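Local coordinates for ferric uptake regulation protein (Helicobacter pylori, PDB 2XIG) that probably represses transcription of iron-responsive genes by binding their operators as a homodimer, with ferrous iron as its cofactor, at residues I10-R13 and L14-S17; I100-L103 and H104-K107; E117-Q120 and N121-V124. The protein carries 2 engineered substitutions. One frame throughout, in Å; residues are numbered along the deposited sequence.

Interaction 1 of 3, residues I10-R13 and L14-S17; sequences ILER and LRMS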
ATOM      1  N   ILE C  10      30.217 -12.972  21.940  1.00 20.42           N
ATOM      2  CA  ILE C  10      28.771 -13.026  21.728  1.00 19.13           C
ATOM      3  C   ILE C  10      28.260 -14.463  21.824  1.00 17.88           C
ATOM      4  O   ILE C  10      27.262 -14.741  22.503  1.00 18.54           O
ATOM      5  CB  ILE C  10      28.390 -12.383  20.377  1.00 17.69           C
ATOM      6  CG1 ILE C  10      28.825 -10.915  20.371  1.00 19.62           C
ATOM      7  CG2 ILE C  10      26.890 -12.514  20.116  1.00 19.86           C
ATOM      8  CD1 ILE C  10      28.612 -10.195  19.080  1.00 19.91           C
ATOM      9  N   LEU C  11      28.959 -15.383  21.169  1.00 17.58           N
ATOM     10  CA  LEU C  11      28.556 -16.785  21.218  1.00 19.94           C
ATOM     11  C   LEU C  11      28.618 -17.378  22.632  1.00 21.33           C
ATOM     12  O   LEU C  11      27.845 -18.270  22.967  1.00 20.21           O
ATOM     13  CB  LEU C  11      29.373 -17.627  20.245  1.00 18.70           C
ATOM     14  CG  LEU C  11      29.086 -17.314  18.775  1.00 22.23           C
ATOM     15  CD1 LEU C  11      29.960 -18.141  17.864  1.00 27.50           C
ATOM     16  CD2 LEU C  11      27.602 -17.534  18.432  1.00 18.45           C
ATOM     17  N   GLU C  12      29.541 -16.901  23.463  1.00 21.21           N
ATOM     18  CA  GLU C  12      29.586 -17.383  24.847  1.00 22.92           C
ATOM     19  C   GLU C  12      28.418 -16.814  25.660  1.00 18.59           C
ATOM     20  O   GLU C  12      27.795 -17.533  26.450  1.00 25.39           O
ATOM     21  CB  GLU C  12      30.935 -17.078  25.523  1.00 20.86           C
ATOM     22  CG  GLU C  12      30.970 -17.412  27.024  1.00 24.14           C
ATOM     23  CD  GLU C  12      30.809 -18.902  27.346  1.00 31.37           C
ATOM     24  OE1 GLU C  12      30.469 -19.220  28.510  1.00 32.70           O
ATOM     25  OE2 GLU C  12      31.020 -19.756  26.454  1.00 34.03           O
ATOM     26  N   ARG C  13      28.124 -15.533  25.477  1.00 16.39           N
ATOM     27  CA  ARG C  13      26.913 -14.957  26.060  1.00 24.21           C
ATOM     28  C   ARG C  13      25.682 -15.724  25.579  1.00 25.40           C
ATOM     29  O   ARG C  13      24.723 -15.924  26.331  1.00 21.44           O
ATOM     30  CB  ARG C  13      26.771 -13.480  25.705  1.00 24.79           C
ATOM     31  CG  ARG C  13      27.783 -12.578  26.375  1.00 28.29           C
ATOM     32  CD  ARG C  13      27.326 -11.122  26.380  1.00 25.66           C
ATOM     33  NE  ARG C  13      27.277 -10.542  25.037  1.00 24.90           N
ATOM     34  CZ  ARG C  13      26.158 -10.258  24.382  1.00 28.09           C
ATOM     35  NH1 ARG C  13      24.971 -10.494  24.934  1.00 24.93           N
ATOM     36  NH2 ARG C  13      26.229  -9.730  23.172  1.00 29.26           N
ATOM     37  N   LEU C  14      25.716 -16.159  24.326  1.00 21.14           N
ATOM     38  CA  LEU C  14      24.609 -16.941  23.784  1.00 23.93           C
ATOM     39  C   LEU C  14      24.487 -18.272  24.529  1.00 28.53           C
ATOM     40  O   LEU C  14      23.401 -18.645  24.966  1.00 25.04           O
ATOM     41  CB  LEU C  14      24.795 -17.193  22.291  1.00 24.25           C
ATOM     42  CG  LEU C  14      23.695 -18.046  21.653  1.00 26.18           C
ATOM     43  CD1 LEU C  14      22.330 -17.396  21.860  1.00 23.10           C
ATOM     44  CD2 LEU C  14      23.970 -18.265  20.171  1.00 24.88           C
ATOM     45  N   ARG C  15      25.606 -18.979  24.664  1.00 30.02           N
ATOM     46  CA  ARG C  15      25.639 -20.254  25.382  1.00 33.69           C
ATOM     47  C   ARG C  15      25.104 -20.089  26.798  1.00 32.10           C
ATOM     48  O   ARG C  15      24.332 -20.913  27.284  1.00 30.19           O
ATOM     49  CB  ARG C  15      27.063 -20.815  25.424  1.00 32.33           C
ATOM     50  CG  ARG C  15      27.153 -22.261  25.921  1.00 36.42           C
ATOM     51  CD  ARG C  15      28.594 -22.665  26.206  1.00 36.91           C
ATOM     52  NE  ARG C  15      29.145 -21.919  27.332  1.00 38.34           N
ATOM     53  CZ  ARG C  15      28.965 -22.258  28.604  1.00 39.07           C
ATOM     54  NH1 ARG C  15      28.253 -23.338  28.910  1.00 39.94           N
ATOM     55  NH2 ARG C  15      29.492 -21.521  29.569  1.00 33.56           N
ATOM     56  N   MET C  16      25.510 -19.012  27.459  1.00 27.45           N
ATOM     57  CA  MET C  16      25.049 -18.759  28.815  1.00 31.13           C
ATOM     58  C   MET C  16      23.550 -18.478  28.865  1.00 34.55           C
ATOM     59  O   MET C  16      22.863 -18.903  29.791  1.00 36.03           O
ATOM     60  CB  MET C  16      25.849 -17.624  29.450  1.00 31.24           C
ATOM     61  CG  MET C  16      27.285 -18.016  29.737  1.00 32.26           C
ATOM     62  SD  MET C  16      27.394 -19.329  30.977  1.00 46.84           S
ATOM     63  CE  MET C  16      27.050 -18.391  32.465  1.00 51.74           C
ATOM     64  N   SER C  17      23.048 -17.774  27.856  1.00 31.91           N
ATOM     65  CA  SER C  17      21.631 -17.431  27.785  1.00 34.14           C
ATOM     66  C   SER C  17      20.782 -18.659  27.468  1.00 36.35           C
ATOM     67  O   SER C  17      19.652 -18.777  27.942  1.00 42.16           O
ATOM     68  CB  SER C  17      21.401 -16.340  26.734  1.00 36.95           C
ATOM     69  OG  SER C  17      20.035 -15.976  26.644  1.00 36.81           O
TER
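Glu12 OE1 takes a 2.7 Å bond from Arg15 NH2, one half of a bidentate salt bridge on the outer face of helix 7-20. The other half runs from Arg15 NE to Glu12 OE2 at 3.0 Å, so the guanidinium meets the carboxylate side-on, one nitrogen to each oxygen. Both oxygens sit close to the guanidinium plane. Seen from the acid the fit is less even: OE1 uses its syn lone pair, whereas NE approaches OE2 on the syn side but tilted off the carboxylate plane, the two planes being 35° apart. Glu12 reaches along the helix because its chain bends at CB-CG (chi2 64°), and a bend at CG-CD (chi3 67°) turns the Arg15 chain alongside it. Met16 CG rests against the same carboxylate, 3.6 Å from Glu12 OE1. Beneath, Leu11 CD2 touches Leu14 CD2 at 4.1 Å; Leu14 continues onto Phe70 and Leu71 of helix 61-73, and Leu11 onto Val33 of helix 27-38. Arg13 turns elsewhere, pairing with Glu5. This is an amphipathic helix laid on helices of the probable DNA-binding region, its i to i+3 ion pair probably limiting the rotation of both charged groups and offsetting their charges at the surface.

Interaction 2 of 3, residues I100-L103 and H104-K107; sequences IICL and HCGK. With ZN (zinc ion), chain M.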
ATOM      1  N   ILE C 100      18.297   4.783   6.469  1.00 14.88           N
ATOM      2  CA  ILE C 100      17.745   5.276   5.219  1.00 11.88           C
ATOM      3  C   ILE C 100      17.383   4.044   4.382  1.00 15.31           C
ATOM      4  O   ILE C 100      18.155   3.101   4.301  1.00 15.97           O
ATOM      5  CB  ILE C 100      18.799   6.133   4.489  1.00 15.48           C
ATOM      6  CG1 ILE C 100      18.962   7.474   5.207  1.00 23.09           C
ATOM      7  CG2 ILE C 100      18.428   6.353   3.031  1.00 19.83           C
ATOM      8  CD1 ILE C 100      20.296   8.160   4.957  1.00 23.83           C
ATOM      9  N   ILE C 101      16.204   4.047   3.775  1.00 15.16           N
ATOM     10  CA  ILE C 101      15.745   2.895   2.995  1.00 18.26           C
ATOM     11  C   ILE C 101      15.230   3.374   1.649  1.00 16.26           C
ATOM     12  O   ILE C 101      14.380   4.255   1.591  1.00 14.75           O
ATOM     13  CB  ILE C 101      14.597   2.135   3.711  1.00 19.27           C
ATOM     14  CG1 ILE C 101      14.998   1.740   5.138  1.00 21.53           C
ATOM     15  CG2 ILE C 101      14.156   0.914   2.897  1.00 18.80           C
ATOM     16  CD1 ILE C 101      14.495   2.703   6.185  1.00 21.29           C
ATOM     17  N   CYS C 102      15.752   2.802   0.566  1.00 17.19           N
ATOM     18  CA  CYS C 102      15.329   3.186  -0.768  1.00 17.49           C
ATOM     19  C   CYS C 102      14.012   2.504  -1.124  1.00 20.52           C
ATOM     20  O   CYS C 102      13.906   1.284  -1.067  1.00 22.49           O
ATOM     21  CB  CYS C 102      16.387   2.826  -1.811  1.00 17.18           C
ATOM     22  SG  CYS C 102      15.846   3.277  -3.469  1.00 19.43           S
ATOM     23  N   LEU C 103      13.017   3.301  -1.489  1.00 21.16           N
ATOM     24  CA  LEU C 103      11.696   2.777  -1.825  1.00 21.01           C
ATOM     25  C   LEU C 103      11.678   1.975  -3.118  1.00 26.50           C
ATOM     26  O   LEU C 103      10.729   1.233  -3.376  1.00 27.68           O
ATOM     27  CB  LEU C 103      10.694   3.919  -1.945  1.00 20.80           C
ATOM     28  CG  LEU C 103      10.356   4.592  -0.623  1.00 22.31           C
ATOM     29  CD1 LEU C 103       9.849   5.990  -0.871  1.00 14.61           C
ATOM     30  CD2 LEU C 103       9.341   3.758   0.158  1.00 24.08           C
ATOM     31  N   HIS C 104      12.708   2.134  -3.940  1.00 23.78           N
ATOM     32  CA  HIS C 104      12.702   1.478  -5.245  1.00 27.01           C
ATOM     33  C   HIS C 104      13.457   0.153  -5.220  1.00 30.44           C
ATOM     34  O   HIS C 104      12.944  -0.864  -5.689  1.00 30.44           O
ATOM     35  CB  HIS C 104      13.252   2.404  -6.335  1.00 22.01           C
ATOM     36  CG  HIS C 104      13.126   1.840  -7.719  1.00 29.41           C
ATOM     37  ND1 HIS C 104      11.909   1.525  -8.284  1.00 28.83           N
ATOM     38  CD2 HIS C 104      14.062   1.531  -8.648  1.00 34.59           C
ATOM     39  CE1 HIS C 104      12.100   1.045  -9.501  1.00 33.74           C
ATOM     40  NE2 HIS C 104      13.399   1.042  -9.747  1.00 35.13           N
ATOM     41  N   CYS C 105      14.662   0.156  -4.651  1.00 28.89           N
ATOM     42  CA  CYS C 105      15.511  -1.037  -4.675  1.00 24.50           C
ATOM     43  C   CYS C 105      15.654  -1.712  -3.310  1.00 26.04           C
ATOM     44  O   CYS C 105      16.215  -2.799  -3.208  1.00 26.28           O
ATOM     45  CB  CYS C 105      16.886  -0.708  -5.259  1.00 23.35           C
ATOM     46  SG  CYS C 105      18.004   0.159  -4.101  1.00 24.00           S
ATOM     47  N   GLY C 106      15.151  -1.068  -2.262  1.00 25.38           N
ATOM     48  CA  GLY C 106      15.140  -1.670  -0.939  1.00 25.55           C
ATOM     49  C   GLY C 106      16.457  -1.579  -0.187  1.00 26.56           C
ATOM     50  O   GLY C 106      16.573  -2.060   0.942  1.00 27.69           O
ATOM     51  N   LYS C 107      17.454  -0.965  -0.812  1.00 21.22           N
ATOM     52  CA  LYS C 107      18.761  -0.782  -0.184  1.00 24.33           C
ATOM     53  C   LYS C 107      18.647  -0.038   1.144  1.00 22.69           C
ATOM     54  O   LYS C 107      17.868   0.904   1.265  1.00 18.55           O
ATOM     55  CB  LYS C 107      19.666  -0.002  -1.138  1.00 26.28           C
ATOM     56  CG  LYS C 107      20.954   0.517  -0.551  1.00 30.96           C
ATOM     57  CD  LYS C 107      21.630   1.468  -1.526  1.00 33.13           C
ATOM     58  CE  LYS C 107      21.811   0.797  -2.873  1.00 39.34           C
ATOM     59  NZ  LYS C 107      22.374   1.724  -3.881  1.00 39.28           N
TER
HETATM   60 ZN    ZN M1152      17.606   2.353  -4.770  1.00 23.31          ZN
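Two cysteine torsions bring a pair of sulfurs to one zinc ion: Cys102 SG lies anti to its backbone N (chi1 179°), while Cys105 SG stands between the backbone N and the carbonyl carbon (chi1 77°). The result is a zinc knuckle, the CxxC turn that ends strand 98-102 and leads into strand 108-111. Zinc is bound by Cys102 SG at 2.4 Å and by Cys105 SG at 2.3 Å; Cys142 and Cys145 of the same chain complete the four-sulfur site. Backbone amides point into the turn and grip the sulfurs. His104 N donates to Cys102 SG at 3.4 Å, and Cys105 N donates to the same sulfur at 3.5 Å in a nearly straight bond, 170° at the hydrogen. Such N-H groups would be expected to spread the negative charge of the thiolate. The turn is closed by Gly106 N bonding to Cys102 O at 2.9 Å, with Gly106 at positive phi, a conformation that suits glycine. One step further out, Cys102 N bonds to Lys107 O, while Lys107 NZ reaches Glu144. The two residues between the cysteines meet other chains: Leu103 packs on Ile132 of the second subunit, and the His104 ring meets Trp141 of the fourth subunit edge-to-face. The second sulfur has its own amide: Lys107 N donates to Cys105 SG at 3.5 Å.

Interaction 3 of 3, residues E117-Q120 and N121-V124; sequences ENRQ and NEVV. With ZN (zinc ion), chain N.
Regular i to i+4 backbone bonds carry the chain from Asn118 O to Glu122 N, Arg119 O to Val123 N and Gln120 O to Val124 N, whereas Asn121 N to Glu117 O is weak at 3.4 Å. This is helix 114-126 of the region thought to dimerize, with a metal ligand on one flank and a subunit contact on another. Arg119 NH1 forms an i to i+3 salt bridge with Glu122 OE1 at 2.9 Å. The oxygen sits at the edge of the guanidinium, in its plane, but the nitrogen comes from above the carboxylate, and the two groups are nearly perpendicular (87°). A bend at CB-CG (chi2 58°) brings the arginine chain over the next turn, where Val123 CG2 covers one guanidinium face, 3.6 Å from Arg119 NE. The same guanidinium has a partner on the second subunit, NH2 forming a salt bridge with Asp113 of that chain; the helix side chain thus bridges two acids on different chains. A water donates to Glu122 OE2 at 2.6 Å and weakly accepts from Asn118 ND2. Gln120 and Val124 face strand 130-141 and also pack on Met136 and Met138 of the second subunit. On the first turn, Glu117 turns from this network toward a zinc ion also held by His96, Asp98 and His134, a site that by similarity binds iron, its OE2 2.0 Å from the zinc.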
ATOM      1  N   GLU C 117      20.963  13.846  16.489  1.00 24.28           N
ATOM      2  CA  GLU C 117      20.812  13.240  17.806  1.00 20.44           C
ATOM      3  C   GLU C 117      20.694  14.320  18.875  1.00 22.84           C
ATOM      4  O   GLU C 117      19.840  14.230  19.760  1.00 25.78           O
ATOM      5  CB  GLU C 117      21.976  12.295  18.117  1.00 25.82           C
ATOM      6  CG  GLU C 117      22.118  11.127  17.149  1.00 23.79           C
ATOM      7  CD  GLU C 117      21.008  10.086  17.277  1.00 22.78           C
ATOM      8  OE1 GLU C 117      20.400   9.943  18.361  1.00 24.74           O
ATOM      9  OE2 GLU C 117      20.742   9.397  16.287  1.00 23.78           O
ATOM     10  N   ASN C 118      21.544  15.343  18.798  1.00 19.48           N
ATOM     11  CA  ASN C 118      21.458  16.440  19.759  1.00 22.71           C
ATOM     12  C   ASN C 118      20.147  17.217  19.630  1.00 27.25           C
ATOM     13  O   ASN C 118      19.551  17.613  20.636  1.00 28.28           O
ATOM     14  CB  ASN C 118      22.645  17.392  19.622  1.00 26.19           C
ATOM     15  CG  ASN C 118      22.652  18.468  20.694  1.00 39.45           C
ATOM     16  OD1 ASN C 118      22.627  18.172  21.892  1.00 43.07           O
ATOM     17  ND2 ASN C 118      22.694  19.725  20.269  1.00 43.28           N
ATOM     18  N   ARG C 119      19.701  17.440  18.393  1.00 26.17           N
ATOM     19  CA  ARG C 119      18.475  18.210  18.171  1.00 25.16           C
ATOM     20  C   ARG C 119      17.234  17.526  18.744  1.00 25.79           C
ATOM     21  O   ARG C 119      16.329  18.192  19.248  1.00 23.82           O
ATOM     22  CB  ARG C 119      18.278  18.528  16.689  1.00 24.60           C
ATOM     23  CG  ARG C 119      17.041  19.377  16.404  1.00 24.78           C
ATOM     24  CD  ARG C 119      17.061  20.698  17.153  1.00 27.64           C
ATOM     25  NE  ARG C 119      15.783  21.399  17.050  1.00 26.60           N
ATOM     26  CZ  ARG C 119      15.460  22.476  17.757  1.00 32.70           C
ATOM     27  NH1 ARG C 119      16.324  22.992  18.628  1.00 30.18           N
ATOM     28  NH2 ARG C 119      14.269  23.042  17.595  1.00 31.90           N
ATOM     29  N   GLN C 120      17.183  16.200  18.668  1.00 26.79           N
ATOM     30  CA  GLN C 120      16.083  15.468  19.281  1.00 25.18           C
ATOM     31  C   GLN C 120      16.060  15.707  20.787  1.00 26.52           C
ATOM     32  O   GLN C 120      14.995  15.859  21.381  1.00 25.65           O
ATOM     33  CB  GLN C 120      16.187  13.978  18.969  1.00 26.19           C
ATOM     34  CG  GLN C 120      16.025  13.653  17.493  1.00 22.31           C
ATOM     35  CD  GLN C 120      16.358  12.212  17.181  1.00 31.98           C
ATOM     36  OE1 GLN C 120      16.987  11.515  17.982  1.00 34.07           O
ATOM     37  NE2 GLN C 120      15.939  11.753  16.012  1.00 35.73           N
ATOM     38  N   ASN C 121      17.239  15.745  21.402  1.00 26.83           N
ATOM     39  CA  ASN C 121      17.327  16.054  22.822  1.00 31.70           C
ATOM     40  C   ASN C 121      16.776  17.450  23.114  1.00 33.07           C
ATOM     41  O   ASN C 121      15.997  17.634  24.047  1.00 31.92           O
ATOM     42  CB  ASN C 121      18.770  15.913  23.326  1.00 34.96           C
ATOM     43  CG  ASN C 121      19.180  14.462  23.520  1.00 40.44           C
ATOM     44  OD1 ASN C 121      18.572  13.736  24.308  1.00 43.00           O
ATOM     45  ND2 ASN C 121      20.216  14.033  22.807  1.00 38.78           N
ATOM     46  N   GLU C 122      17.175  18.428  22.302  1.00 26.91           N
ATOM     47  CA  GLU C 122      16.679  19.796  22.452  1.00 29.49           C
ATOM     48  C   GLU C 122      15.157  19.851  22.335  1.00 30.51           C
ATOM     49  O   GLU C 122      14.482  20.526  23.111  1.00 34.46           O
ATOM     50  CB  GLU C 122      17.321  20.730  21.413  1.00 31.60           C
ATOM     51  CG  GLU C 122      18.824  20.902  21.570  1.00 36.81           C
ATOM     52  CD  GLU C 122      19.427  21.874  20.555  1.00 44.00           C
ATOM     53  OE1 GLU C 122      18.882  22.002  19.435  1.00 39.54           O
ATOM     54  OE2 GLU C 122      20.458  22.508  20.880  1.00 44.18           O
ATOM     55  N   VAL C 123      14.611  19.131  21.365  1.00 27.88           N
ATOM     56  CA  VAL C 123      13.166  19.168  21.133  1.00 28.86           C
ATOM     57  C   VAL C 123      12.354  18.607  22.309  1.00 30.31           C
ATOM     58  O   VAL C 123      11.374  19.216  22.733  1.00 35.93           O
ATOM     59  CB  VAL C 123      12.772  18.458  19.819  1.00 25.55           C
ATOM     60  CG1 VAL C 123      11.254  18.374  19.689  1.00 26.84           C
ATOM     61  CG2 VAL C 123      13.360  19.202  18.634  1.00 26.52           C
ATOM     62  N   VAL C 124      12.756  17.457  22.838  1.00 30.83           N
ATOM     63  CA  VAL C 124      12.016  16.869  23.956  1.00 34.87           C
ATOM     64  C   VAL C 124      12.190  17.704  25.214  1.00 35.29           C
ATOM     65  O   VAL C 124      11.374  17.636  26.133  1.00 37.77           O
ATOM     66  CB  VAL C 124      12.424  15.419  24.248  1.00 37.34           C
ATOM     67  CG1 VAL C 124      12.291  14.566  23.000  1.00 36.81           C
ATOM     68  CG2 VAL C 124      13.838  15.369  24.807  1.00 44.49           C
TER
HETATM   69 ZN    ZN N1153      19.455   7.836  16.220  1.00 20.82          ZN
HETATM   70  O   HOH W   1      22.382  22.133  22.619  1.00 47.57           O

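How the interactions relate
The three contacts follow in series along the chain and none touches another. Interaction 1 belongs to the probable DNA-binding region; its centre lies about 33 Å from that of interaction 2 and about 35 Å from that of interaction 3. Interactions 2 and 3 share the region thought to dimerize, their centres about 26 Å apart and nearest atoms about 11 Å, and both meet the second subunit. Interaction 2 gives two ligands to one zinc ion and interaction 3 gives one to another; strand 98-102 ties the two sites through Asp98 and Cys102. The third zinc site, with His42, Glu90, His97 and His99, draws ligands from both regions; the Ile10 side chain of interaction 1 is about 11 Å from that of Glu90.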